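Long-range contact in uncharacterized protein (Bordetella bronchiseptica, PDB 4XG0), which probably acts as a kinase of the DUF1537 family, phosphorylating acid sugars in catabolic pathways: residues A[190-204]-A[222-234]. Residues are numbered along the deposited sequence; the frame is centred on the assembly and turned at random.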
loop_
_atom_site.group_PDB
_atom_site.type_symbol
_atom_site.label_atom_id
_atom_site.label_comp_id
_atom_site.label_asym_id
_atom_site.label_seq_id
_atom_site.Cartn_x
_atom_site.Cartn_y
_atom_site.Cartn_z
ATOM N N ALA A 190 -18.631 -2.150 -3.358
ATOM C CA ALA A 190 -17.979 -3.102 -4.268
ATOM C C ALA A 190 -18.843 -4.351 -4.445
ATOM O O ALA A 190 -19.458 -4.842 -3.501
ATOM C CB ALA A 190 -16.604 -3.494 -3.772
ATOM N N GLN A 191 -18.871 -4.861 -5.667
ATOM C CA GLN A 191 -19.636 -6.048 -5.986
ATOM C C GLN A 191 -18.756 -7.292 -5.769
ATOM O O GLN A 191 -17.531 -7.180 -5.647
ATOM C CB GLN A 191 -20.145 -5.937 -7.424
ATOM C CG GLN A 191 -21.009 -4.687 -7.631
ATOM C CD GLN A 191 -21.164 -4.295 -9.091
ATOM O OE1 GLN A 191 -20.665 -4.976 -9.982
ATOM N NE2 GLN A 191 -21.858 -3.185 -9.340
ATOM N N ALA A 192 -19.386 -8.466 -5.724
ATOM C CA ALA A 192 -18.744 -9.701 -5.246
ATOM C C ALA A 192 -17.266 -9.890 -5.624
ATOM O O ALA A 192 -16.406 -10.007 -4.743
ATOM C CB ALA A 192 -19.559 -10.918 -5.685
ATOM N N GLY A 193 -16.971 -9.936 -6.920
ATOM C CA GLY A 193 -15.602 -10.169 -7.370
ATOM C C GLY A 193 -14.957 -8.956 -8.022
ATOM O O GLY A 193 -14.009 -9.082 -8.800
ATOM N N GLU A 194 -15.460 -7.773 -7.692
ATOM C CA GLU A 194 -15.084 -6.557 -8.407
ATOM C C GLU A 194 -13.610 -6.211 -8.235
ATOM O O GLU A 194 -13.038 -6.374 -7.162
ATOM C CB GLU A 194 -15.967 -5.386 -7.952
ATOM C CG GLU A 194 -15.721 -4.078 -8.714
ATOM C CD GLU A 194 -16.812 -3.032 -8.471
ATOM O OE1 GLU A 194 -17.407 -3.024 -7.380
ATOM O OE2 GLU A 194 -17.075 -2.219 -9.381
ATOM N N THR A 195 -13.002 -5.741 -9.318
ATOM C CA THR A 195 -11.609 -5.363 -9.309
ATOM C C THR A 195 -11.481 -3.909 -8.887
ATOM O O THR A 195 -12.448 -3.146 -8.972
ATOM C CB THR A 195 -10.988 -5.527 -10.699
ATOM O OG1 THR A 195 -11.652 -4.654 -11.617
ATOM C CG2 THR A 195 -11.106 -6.979 -11.178
ATOM N N PRO A 196 -10.288 -3.522 -8.422
ATOM C CA PRO A 196 -10.046 -2.102 -8.145
ATOM C C PRO A 196 -10.354 -1.202 -9.343
ATOM O O PRO A 196 -10.920 -0.125 -9.167
ATOM C CB PRO A 196 -8.552 -2.068 -7.801
ATOM C CG PRO A 196 -8.307 -3.399 -7.158
ATOM C CD PRO A 196 -9.218 -4.380 -7.878
ATOM N N ALA A 197 -10.013 -1.641 -10.548
ATOM C CA ALA A 197 -10.219 -0.794 -11.714
ATOM C C ALA A 197 -11.713 -0.593 -12.009
ATOM O O ALA A 197 -12.140 0.492 -12.414
ATOM C CB ALA A 197 -9.500 -1.377 -12.930
ATOM N N GLU A 198 -12.498 -1.650 -11.814
ATOM C CA GLU A 198 -13.931 -1.583 -12.037
ATOM C C GLU A 198 -14.540 -0.653 -10.992
ATOM O O GLU A 198 -15.343 0.219 -11.319
ATOM C CB GLU A 198 -14.545 -2.987 -11.973
ATOM C CG GLU A 198 -14.319 -3.814 -13.248
ATOM C CD GLU A 198 -14.575 -5.308 -13.061
ATOM O OE1 GLU A 198 -14.404 -5.823 -11.940
ATOM O OE2 GLU A 198 -14.949 -5.979 -14.044
ATOM N N LEU A 199 -14.122 -0.821 -9.741
ATOM C CA LEU A 199 -14.609 0.027 -8.654
ATOM C C LEU A 199 -14.241 1.496 -8.883
ATOM O O LEU A 199 -15.026 2.394 -8.598
ATOM C CB LEU A 199 -14.052 -0.439 -7.322
ATOM C CG LEU A 199 -14.441 0.415 -6.111
ATOM C CD1 LEU A 199 -15.960 0.558 -6.033
ATOM C CD2 LEU A 199 -13.911 -0.191 -4.843
ATOM N N ALA A 200 -13.047 1.731 -9.412
ATOM C CA ALA A 200 -12.580 3.091 -9.661
ATOM C C ALA A 200 -13.471 3.814 -10.676
ATOM O O ALA A 200 -13.804 4.992 -10.505
ATOM C CB ALA A 200 -11.111 3.069 -10.135
ATOM N N ARG A 201 -13.856 3.106 -11.738
ATOM C CA ARG A 201 -14.764 3.669 -12.729
ATOM C C ARG A 201 -16.043 4.166 -12.067
ATOM O O ARG A 201 -16.496 5.277 -12.335
ATOM C CB ARG A 201 -15.099 2.628 -13.800
ATOM C CG ARG A 201 -14.215 2.696 -15.046
ATOM C CD ARG A 201 -14.272 1.402 -15.867
ATOM N NE ARG A 201 -12.970 1.089 -16.463
ATOM C CZ ARG A 201 -12.369 -0.104 -16.419
ATOM N NH1 ARG A 201 -11.182 -0.269 -16.992
ATOM N NH2 ARG A 201 -12.943 -1.141 -15.813
ATOM N N ARG A 202 -16.630 3.344 -11.201
ATOM C CA ARG A 202 -17.897 3.703 -10.572
ATOM C C ARG A 202 -17.769 4.883 -9.590
ATOM O O ARG A 202 -18.718 5.654 -9.414
ATOM C CB ARG A 202 -18.518 2.484 -9.880
ATOM C CG ARG A 202 -18.792 1.327 -10.833
ATOM C CD ARG A 202 -19.817 0.365 -10.271
ATOM N NE ARG A 202 -19.335 -0.402 -9.123
ATOM C CZ ARG A 202 -19.958 -0.494 -7.952
ATOM N NH1 ARG A 202 -19.439 -1.233 -6.988
ATOM N NH2 ARG A 202 -21.096 0.147 -7.724
ATOM N N ILE A 203 -16.614 5.024 -8.935
ATOM C CA ILE A 203 -16.432 6.149 -8.029
ATOM C C ILE A 203 -16.347 7.451 -8.839
ATOM O O ILE A 203 -16.865 8.496 -8.435
ATOM C CB ILE A 203 -15.176 5.977 -7.169
ATOM C CG1 ILE A 203 -15.394 4.885 -6.124
ATOM C CG2 ILE A 203 -14.796 7.289 -6.498
ATOM C CD1 ILE A 203 -14.078 4.408 -5.451
ATOM N N ALA A 204 -15.680 7.394 -9.981
ATOM C CA ALA A 204 -15.558 8.572 -10.829
ATOM C C ALA A 204 -16.941 9.007 -11.322
ATOM O O ALA A 204 -17.257 10.195 -11.356
ATOM C CB ALA A 204 -14.649 8.282 -12.021
ATOM N N ARG A 222 -9.372 -2.878 -1.266
ATOM C CA ARG A 222 -9.918 -2.734 -2.613
ATOM C C ARG A 222 -10.218 -1.277 -2.879
ATOM O O ARG A 222 -9.975 -0.776 -3.973
ATOM C CB ARG A 222 -11.206 -3.563 -2.795
ATOM C CG ARG A 222 -11.815 -3.494 -4.172
ATOM C CD ARG A 222 -13.020 -4.440 -4.332
ATOM N NE ARG A 222 -12.768 -5.739 -3.698
ATOM C CZ ARG A 222 -13.430 -6.235 -2.647
ATOM N NH1 ARG A 222 -14.455 -5.585 -2.087
ATOM N NH2 ARG A 222 -13.078 -7.421 -2.168
ATOM N N LEU A 223 -10.813 -0.599 -1.897
ATOM C CA LEU A 223 -11.161 0.808 -2.056
ATOM C C LEU A 223 -9.895 1.644 -2.186
ATOM O O LEU A 223 -9.826 2.527 -3.028
ATOM C CB LEU A 223 -12.025 1.322 -0.875
ATOM C CG LEU A 223 -12.299 2.827 -0.811
ATOM C CD1 LEU A 223 -12.967 3.312 -2.056
ATOM C CD2 LEU A 223 -13.160 3.194 0.371
ATOM N N ALA A 224 -8.888 1.355 -1.357
ATOM C CA ALA A 224 -7.622 2.076 -1.424
ATOM C C ALA A 224 -6.974 1.909 -2.810
ATOM O O ALA A 224 -6.480 2.866 -3.390
ATOM C CB ALA A 224 -6.677 1.583 -0.345
ATOM N N ARG A 225 -6.998 0.695 -3.353
ATOM C CA ARG A 225 -6.478 0.456 -4.692
ATOM C C ARG A 225 -7.233 1.253 -5.767
ATOM O O ARG A 225 -6.613 1.832 -6.675
ATOM C CB ARG A 225 -6.491 -1.037 -5.011
ATOM C CG ARG A 225 -5.504 -1.797 -4.144
ATOM C CD ARG A 225 -5.493 -3.293 -4.409
ATOM N NE ARG A 225 -4.321 -3.889 -3.766
ATOM C CZ ARG A 225 -4.113 -5.195 -3.582
ATOM N NH1 ARG A 225 -5.011 -6.098 -3.968
ATOM N NH2 ARG A 225 -2.992 -5.599 -2.988
ATOM N N ALA A 226 -8.561 1.261 -5.684
ATOM C CA ALA A 226 -9.374 2.059 -6.584
ATOM C C ALA A 226 -9.007 3.523 -6.482
ATOM O O ALA A 226 -8.896 4.208 -7.488
ATOM C CB ALA A 226 -10.865 1.871 -6.292
ATOM N N ILE A 227 -8.873 4.004 -5.261
ATOM C CA ILE A 227 -8.434 5.365 -5.025
ATOM C C ILE A 227 -7.070 5.597 -5.689
ATOM O O ILE A 227 -6.849 6.609 -6.321
ATOM C CB ILE A 227 -8.389 5.685 -3.517
ATOM C CG1 ILE A 227 -9.832 5.900 -3.012
ATOM C CG2 ILE A 227 -7.558 6.929 -3.239
ATOM C CD1 ILE A 227 -9.957 5.838 -1.558
ATOM N N GLY A 228 -6.148 4.645 -5.558
ATOM C CA GLY A 228 -4.857 4.776 -6.207
ATOM C C GLY A 228 -4.989 4.969 -7.706
ATOM O O GLY A 228 -4.352 5.848 -8.280
ATOM N N VAL A 229 -5.808 4.130 -8.338
ATOM C CA VAL A 229 -6.065 4.213 -9.766
ATOM C C VAL A 229 -6.555 5.602 -10.155
ATOM O O VAL A 229 -6.188 6.106 -11.217
ATOM C CB VAL A 229 -7.092 3.154 -10.201
ATOM C CG1 VAL A 229 -7.578 3.412 -11.619
ATOM C CG2 VAL A 229 -6.488 1.754 -10.076
ATOM N N LEU A 230 -7.410 6.204 -9.321
ATOM C CA LEU A 230 -7.951 7.528 -9.626
ATOM C C LEU A 230 -6.936 8.653 -9.466
ATOM O O LEU A 230 -7.151 9.756 -9.964
ATOM C CB LEU A 230 -9.190 7.845 -8.791
ATOM C CG LEU A 230 -10.475 7.051 -9.082
ATOM C CD1 LEU A 230 -11.484 7.277 -7.968
ATOM C CD2 LEU A 230 -11.080 7.405 -10.430
ATOM N N GLY A 231 -5.821 8.392 -8.793
ATOM C CA GLY A 231 -4.728 9.356 -8.762
ATOM C C GLY A 231 -4.990 10.625 -7.962
ATOM O O GLY A 231 -5.685 10.616 -6.962
ATOM N N GLN A 232 -4.436 11.733 -8.434
ATOM C CA GLN A 232 -4.386 12.968 -7.659
ATOM C C GLN A 232 -5.764 13.511 -7.270
ATOM O O GLN A 232 -5.940 14.041 -6.174
ATOM C CB GLN A 232 -3.611 14.048 -8.434
ATOM C CG GLN A 232 -3.658 15.393 -7.743
ATOM C CD GLN A 232 -2.671 16.393 -8.296
ATOM O OE1 GLN A 232 -1.878 16.083 -9.189
ATOM N NE2 GLN A 232 -2.700 17.601 -7.749
ATOM N N ARG A 233 -6.744 13.354 -8.153
ATOM C CA ARG A 233 -8.072 13.927 -7.930
ATOM C C ARG A 233 -8.829 13.256 -6.785
ATOM O O ARG A 233 -9.767 13.842 -6.238
ATOM C CB ARG A 233 -8.905 13.861 -9.221
ATOM C CG ARG A 233 -9.390 12.467 -9.589
ATOM C CD ARG A 233 -10.147 12.415 -10.931
ATOM N NE ARG A 233 -11.341 13.259 -10.961
ATOM C CZ ARG A 233 -12.484 12.945 -11.576
ATOM N NH1 ARG A 233 -12.619 11.793 -12.219
ATOM N NH2 ARG A 233 -13.508 13.786 -11.545
ATOM N N ALA A 234 -8.438 12.036 -6.432
ATOM C CA ALA A 234 -9.184 11.264 -5.439
ATOM C C ALA A 234 -8.743 11.590 -4.029
ATOM O O ALA A 234 -7.624 11.248 -3.629
ATOM C CB ALA A 234 -9.024 9.795 -5.689
#
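Arg-222, Pro-196 and Leu-230 bury the most surface where helix 196-204 packs on helix 222-230. Arg-222 touches mostly with its aliphatic part: CG lies 4.0 Å from Leu-199 CD2, the two side chains crossing at about a right angle, and CD packs 3.4 Å from Glu-194 O. A bend at chi3 (-42°) turns the guanidinium so that NH1 reaches the Ala-190 methyl; the methylenes thus cover Leu-199 and the Glu-194 carbonyl, while the charge pairs with Asp-219. Pro-196, suited to the first turn, where a backbone N-H would have no carbonyl of the helix to bond, lays its ring alongside Arg-225, with CB 3.6 Å from Arg-225 CB. Small residues, Ala-200 and Ala-226, allow the close approach of the axes, 7.9 Å apart at 67°. The Ala-226 methyl is a knob in the hole formed by Pro-196, Leu-199, Ala-200 and Ile-203, its CB 3.5 Å from Pro-196 O. Farther along, the forked end of Leu-230 suits two neighbours at once: CD1 meets Ile-203 CG2 at 3.6 Å, and CD2 covers Ala-200 O and the Ala-204 methyl. Ile-203 also sends CD1 to Leu-223 CD1 (3.7 Å); both residues rest on Val-137 of strand 135-139, tying the helix pair to the parallel sheet of the sugar-binding domain. Within 190-204, Arg-202 grips Glu-194 side-on through NE and NH1, and Thr-195 with Glu-198 forms a capping box. Polar bonds thus shape the segment locally, whereas van der Waals and apolar contacts join the helices, the small Ala-226 methyl filling its hole.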